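Local coordinates for retropepsin-like aspartic endopeptidase domain-containing protein (Legionella pneumophila subsp. pneumophila str. Philadelphia 1, PDB 2PMA), which is of unknown function but is probably a retropepsin-like aspartic endopeptidase, of a family also called putative ATP-dependent zinc proteases, at residues Thr12-Asn17 with Asn97-Asp102; Gly27-Ser32 with Leu123-Ile128. All blocks are in the same frame, centred on the assembly; numbering follows the deposited sequence. Where two conformers were deposited one is given.

Contact 1: Thr12-Asn17 with Asn97-Asp102; sequences TLIDQN and NIKLGD
Asn97 leans across to Ile14 and Asp15, where the strand holding Thr12 and Leu13 runs out into a turn. Asn97 CB packs on the isoleucine, 3.6 Å from Ile14 CG1, and Ile14 CD1 touches the same carbon; the two side chains cross at about a right angle. With chi1 at -50°, CG is anti to the carbonyl carbon, and this carries the amide past Ile14 to the carboxylate. There Asn97 ND2 donates to Asp15 OD1 over 3.0 Å, nearly straight at 168°. The oxygen is met on its syn side while the amide and carboxylate planes stand 68° apart. Asn97 OD1 is bound by the hydroxyl of Thr106, so both branches are held and the amide's flip is fixed. Water 1 links Asp15 N to Asn97 O, which also accepts from Ile14 N at 3.3 Å. Ile14 CG2 rests 3.6 Å from Lys99 CB, and Thr12 and Lys99 form an antiparallel hydrogen-bonded pair, Lys99 N to Thr12 O being 2.8 Å. The contact thus closes the end of strand 8-13 against strand 90-100, with Val104 of strand 103-112 touching Ile14 and Lys99, and Phe62 of strand 58-71 touching Leu13 and Asp15.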
loop_
_atom_site.group_PDB
_atom_site.type_symbol
_atom_site.label_atom_id
_atom_site.label_comp_id
_atom_site.label_asym_id
_atom_site.label_seq_id
_atom_site.Cartn_x
_atom_site.Cartn_y
_atom_site.Cartn_z
ATOM N N THR A 12 -7.565 1.165 -4.320
ATOM C CA THR A 12 -8.527 1.284 -3.236
ATOM C C THR A 12 -8.155 0.342 -2.107
ATOM O O THR A 12 -7.934 -0.842 -2.351
ATOM C CB THR A 12 -9.954 0.997 -3.730
ATOM O OG1 THR A 12 -10.297 1.927 -4.763
ATOM C CG2 THR A 12 -10.947 1.124 -2.537
ATOM N N LEU A 13 -8.067 0.871 -0.879
ATOM C CA LEU A 13 -7.851 0.055 0.315
ATOM C C LEU A 13 -9.251 -0.360 0.734
ATOM O O LEU A 13 -9.940 0.368 1.447
ATOM C CB LEU A 13 -7.148 0.857 1.431
ATOM C CG LEU A 13 -5.649 1.136 1.230
ATOM C CD1 LEU A 13 -5.367 1.808 -0.103
ATOM C CD2 LEU A 13 -5.026 1.962 2.350
ATOM N N ILE A 14 -9.673 -1.533 0.263
ATOM C CA ILE A 14 -11.091 -1.894 0.268
ATOM C C ILE A 14 -11.730 -1.973 1.663
ATOM O O ILE A 14 -12.937 -1.856 1.775
ATOM C CB ILE A 14 -11.364 -3.164 -0.511
ATOM C CG1 ILE A 14 -10.620 -4.349 0.091
ATOM C CG2 ILE A 14 -10.987 -2.951 -2.006
ATOM C CD1 ILE A 14 -11.101 -5.679 -0.481
ATOM N N ASP A 15 -10.926 -2.144 2.707
ATOM C CA ASP A 15 -11.501 -2.317 4.051
ATOM C C ASP A 15 -12.238 -1.060 4.487
ATOM O O ASP A 15 -13.183 -1.139 5.286
ATOM C CB ASP A 15 -10.419 -2.588 5.061
ATOM C CG ASP A 15 -9.887 -3.974 4.969
ATOM O OD1 ASP A 15 -10.328 -4.731 4.057
ATOM O OD2 ASP A 15 -9.009 -4.280 5.804
ATOM N N GLN A 16 -11.781 0.080 3.984
ATOM C CA GLN A 16 -12.403 1.384 4.298
ATOM C C GLN A 16 -12.909 2.094 3.042
ATOM O O GLN A 16 -13.263 3.282 3.103
ATOM C CB GLN A 16 -11.398 2.273 5.079
ATOM C CG GLN A 16 -11.125 1.759 6.508
ATOM C CD GLN A 16 -12.325 2.090 7.471
ATOM O OE1 GLN A 16 -13.471 2.195 7.050
ATOM N NE2 GLN A 16 -12.039 2.278 8.712
ATOM N N ASN A 17 -12.992 1.364 1.916
ATOM C CA ASN A 17 -13.356 1.955 0.614
ATOM C C ASN A 17 -12.605 3.249 0.387
ATOM O O ASN A 17 -13.204 4.248 0.022
ATOM C CB ASN A 17 -14.869 2.216 0.544
ATOM C CG ASN A 17 -15.676 0.925 0.629
ATOM O OD1 ASN A 17 -15.854 0.252 -0.362
ATOM N ND2 ASN A 17 -16.166 0.599 1.814
ATOM N N ASN A 97 -5.473 -5.275 1.971
ATOM C CA ASN A 97 -6.338 -5.645 0.832
ATOM C C ASN A 97 -6.473 -4.441 -0.081
ATOM O O ASN A 97 -6.957 -3.380 0.335
ATOM C CB ASN A 97 -7.735 -6.099 1.332
ATOM C CG ASN A 97 -7.648 -7.143 2.423
ATOM O OD1 ASN A 97 -6.849 -8.056 2.311
ATOM N ND2 ASN A 97 -8.477 -7.020 3.491
ATOM N N ILE A 98 -5.990 -4.585 -1.317
ATOM C CA ILE A 98 -5.902 -3.443 -2.256
ATOM C C ILE A 98 -6.506 -3.821 -3.608
ATOM O O ILE A 98 -6.207 -4.892 -4.160
ATOM C CB ILE A 98 -4.445 -3.036 -2.509
ATOM C CG1 ILE A 98 -3.804 -2.560 -1.201
ATOM C CG2 ILE A 98 -4.347 -1.903 -3.562
ATOM C CD1 ILE A 98 -2.335 -2.289 -1.300
ATOM N N LYS A 99 -7.341 -2.918 -4.133
ATOM C CA LYS A 99 -7.960 -3.113 -5.436
ATOM C C LYS A 99 -7.309 -2.157 -6.446
ATOM O O LYS A 99 -7.129 -0.972 -6.170
ATOM C CB LYS A 99 -9.471 -2.887 -5.324
ATOM C CG LYS A 99 -10.243 -2.973 -6.645
ATOM C CD LYS A 99 -11.712 -2.779 -6.380
ATOM C CE LYS A 99 -12.562 -3.344 -7.510
ATOM N NZ LYS A 99 -12.477 -2.469 -8.705
ATOM N N LEU A 100 -6.906 -2.691 -7.587
ATOM C CA LEU A 100 -6.317 -1.904 -8.678
ATOM C C LEU A 100 -7.077 -2.340 -9.928
ATOM O O LEU A 100 -6.977 -3.506 -10.333
ATOM C CB LEU A 100 -4.820 -2.207 -8.818
ATOM C CG LEU A 100 -4.068 -1.583 -10.009
ATOM C CD1 LEU A 100 -4.064 -0.080 -9.872
ATOM C CD2 LEU A 100 -2.612 -2.121 -10.024
ATOM N N GLY A 101 -7.858 -1.426 -10.509
ATOM C CA GLY A 101 -8.763 -1.800 -11.610
ATOM C C GLY A 101 -9.744 -2.825 -11.080
ATOM O O GLY A 101 -10.332 -2.629 -10.009
ATOM N N ASP A 102 -9.904 -3.938 -11.799
ATOM C CA ASP A 102 -10.833 -4.973 -11.365
ATOM C C ASP A 102 -10.176 -6.082 -10.528
ATOM O O ASP A 102 -10.784 -7.128 -10.298
ATOM C CB ASP A 102 -11.534 -5.609 -12.579
ATOM C CG ASP A 102 -12.423 -4.622 -13.316
ATOM O OD1 ASP A 102 -13.230 -3.937 -12.642
ATOM O OD2 ASP A 102 -12.294 -4.523 -14.555
HETATM O O HOH W 1 -7.925 -2.509 2.719
HETATM O O HOH W 2 -6.796 -4.319 4.428
#

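Contact 2: Gly27-Ser32 with Leu123-Ile128; sequences GAKSAS and LGRDAI. With ACT (acetate ion), chain E; FMT (formic acid), chain H.
Gly27 meets the guanidinium of Arg125 at its edge, Gly27 C lying 3.4 Å from Arg125 NH1, which also donates to Thr26 O. Gly27 ends an Asp-Thr-Gly sequence, the signature of aspartic peptidases, with Asp25 and Thr26. Next, Ala28 O accepts a hydrogen bond from Arg125 N, 2.8 Å away. Lys29 N lies over one guanidinium face, and Lys29 O accepts from Asp126 N at 3.1 Å and from water 3, which accepts from Ala127 N. The lysine side chain starts anti to the backbone N (chi1 -169°), slants across the carboxylate, Lys29 CG 3.5 Å from Asp126 OD1, and bends at its last torsion so that Lys29 NZ reaches the syn lone pair of Asp126 OD1 at 3.0 Å in a salt bridge. Ser30 O makes a CA-H...O contact with Gly124, the N-cap residue. Ala31 CB packs against Leu123 CD2 at 4.2 Å and, more loosely, Ala127 CB. Loop carbonyls and one water therefore satisfy the opening N-H groups of helix 125-130. Farther out, Arg125 NE donates to formic acid O2 at 2.8 Å and Arg125 NH2 to acetate OXT at 2.9 Å. Both probably come from the crystallisation liquor, yet suggest a spot suited to anions.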
loop_
_atom_site.group_PDB
_atom_site.type_symbol
_atom_site.label_atom_id
_atom_site.label_comp_id
_atom_site.label_asym_id
_atom_site.label_seq_id
_atom_site.Cartn_x
_atom_site.Cartn_y
_atom_site.Cartn_z
ATOM N N GLY A 27 11.580 0.699 -9.230
ATOM C CA GLY A 27 12.890 0.817 -8.598
ATOM C C GLY A 27 12.945 0.288 -7.159
ATOM O O GLY A 27 14.024 0.100 -6.604
ATOM N N ALA A 28 11.786 0.034 -6.580
ATOM C CA ALA A 28 11.659 -0.461 -5.181
ATOM C C ALA A 28 11.012 -1.849 -5.137
ATOM O O ALA A 28 10.057 -2.117 -5.853
ATOM C CB ALA A 28 10.797 0.502 -4.407
ATOM N N LYS A 29 11.509 -2.734 -4.278
ATOM C CA LYS A 29 10.876 -4.039 -4.108
ATOM C C LYS A 29 9.574 -3.936 -3.302
ATOM O O LYS A 29 8.579 -4.556 -3.666
ATOM C CB LYS A 29 11.832 -5.007 -3.399
ATOM C CG LYS A 29 11.360 -6.445 -3.432
ATOM C CD LYS A 29 12.313 -7.355 -2.664
ATOM C CE LYS A 29 11.577 -8.622 -2.250
ATOM N NZ LYS A 29 11.342 -9.478 -3.457
ATOM N N SER A 30 9.600 -3.159 -2.214
ATOM C CA SER A 30 8.505 -3.118 -1.240
ATOM C C SER A 30 7.454 -2.086 -1.571
ATOM O O SER A 30 7.751 -1.088 -2.233
ATOM C CB SER A 30 9.062 -2.742 0.158
ATOM O OG SER A 30 10.026 -3.677 0.533
ATOM N N ALA A 31 6.248 -2.296 -1.055
ATOM C CA ALA A 31 5.179 -1.262 -1.120
ATOM C C ALA A 31 5.188 -0.513 0.222
ATOM O O ALA A 31 5.640 -1.077 1.232
ATOM C CB ALA A 31 3.820 -1.919 -1.367
ATOM N N SER A 32 4.742 0.743 0.233
ATOM C CA SER A 32 4.775 1.538 1.463
ATOM C C SER A 32 3.557 2.437 1.496
ATOM O O SER A 32 3.043 2.866 0.447
ATOM C CB SER A 32 6.051 2.373 1.576
ATOM O OG SER A 32 6.219 3.200 0.450
ATOM N N LEU A 123 3.504 1.349 -4.690
ATOM C CA LEU A 123 3.465 -0.076 -4.982
ATOM C C LEU A 123 4.769 -0.411 -5.683
ATOM O O LEU A 123 5.064 0.153 -6.722
ATOM C CB LEU A 123 2.261 -0.368 -5.897
ATOM C CG LEU A 123 0.900 -0.009 -5.288
ATOM C CD1 LEU A 123 -0.170 -0.332 -6.351
ATOM C CD2 LEU A 123 0.660 -0.824 -3.956
ATOM N N GLY A 124 5.554 -1.310 -5.097
ATOM C CA GLY A 124 6.858 -1.652 -5.644
ATOM C C GLY A 124 6.742 -2.904 -6.492
ATOM O O GLY A 124 5.631 -3.305 -6.873
ATOM N N ARG A 125 7.877 -3.535 -6.765
ATOM C CA ARG A 125 7.924 -4.667 -7.689
ATOM C C ARG A 125 7.097 -5.841 -7.202
ATOM O O ARG A 125 6.382 -6.436 -7.988
ATOM C CB ARG A 125 9.364 -5.123 -7.956
ATOM C CG ARG A 125 10.201 -4.049 -8.637
ATOM C CD ARG A 125 11.497 -4.671 -9.184
ATOM N NE ARG A 125 12.410 -5.135 -8.114
ATOM C CZ ARG A 125 13.232 -4.360 -7.409
ATOM N NH1 ARG A 125 13.277 -3.047 -7.598
ATOM N NH2 ARG A 125 14.038 -4.905 -6.499
ATOM N N ASP A 126 7.165 -6.157 -5.902
ATOM C CA ASP A 126 6.395 -7.286 -5.398
ATOM C C ASP A 126 4.900 -7.093 -5.680
ATOM O O ASP A 126 4.240 -8.043 -6.087
ATOM C CB ASP A 126 6.633 -7.511 -3.893
ATOM C CG ASP A 126 8.023 -8.083 -3.592
ATOM O OD1 ASP A 126 8.720 -8.526 -4.531
ATOM O OD2 ASP A 126 8.412 -8.102 -2.408
ATOM N N ALA A 127 4.372 -5.896 -5.403
ATOM C CA ALA A 127 2.951 -5.595 -5.611
ATOM C C ALA A 127 2.614 -5.619 -7.102
ATOM O O ALA A 127 1.601 -6.161 -7.496
ATOM C CB ALA A 127 2.577 -4.217 -5.014
ATOM N N ILE A 128 3.453 -5.000 -7.919
ATOM C CA ILE A 128 3.171 -4.941 -9.375
ATOM C C ILE A 128 3.115 -6.375 -9.919
ATOM O O ILE A 128 2.242 -6.722 -10.743
ATOM C CB ILE A 128 4.232 -4.104 -10.102
ATOM C CG1 ILE A 128 4.151 -2.641 -9.617
ATOM C CG2 ILE A 128 3.971 -4.117 -11.635
ATOM C CD1 ILE A 128 5.413 -1.799 -9.888
HETATM C C ACT E . 15.265 -2.976 -4.274
HETATM O O ACT E . 15.447 -4.156 -3.884
HETATM O OXT ACT E . 15.600 -2.731 -5.468
HETATM C CH3 ACT E . 14.680 -1.940 -3.351
HETATM C C FMT H . 12.516 -8.208 -6.681
HETATM O O1 FMT H . 13.740 -8.202 -6.482
HETATM O O2 FMT H . 11.952 -7.836 -7.720
HETATM O O HOH W 3 5.723 -4.016 -3.669
#

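From the N terminus the chain first supplies Thr12-Asn17, at the end of strand 8-13, then returns through strand 18-24 to Gly27-Ser32, which leads into strand 31-43. Strands 46-55 and 58-71 follow before strand 90-100 brings Asn97-Asp102 back, so that contact 1 closes a loop of 79 residues. Contact 2 closes later, when Leu123-Ile128 returns after 90 residues to start helix 125-130. The segments alternate, so the two closures cross instead of nesting. Their centres lie about 16 Å apart, but Ile98 CD1 and Leu123 CD2 pack at 4.3 Å. Contact 1 joins two strands of the mixed sheet, and contact 2 fastens the helix to it.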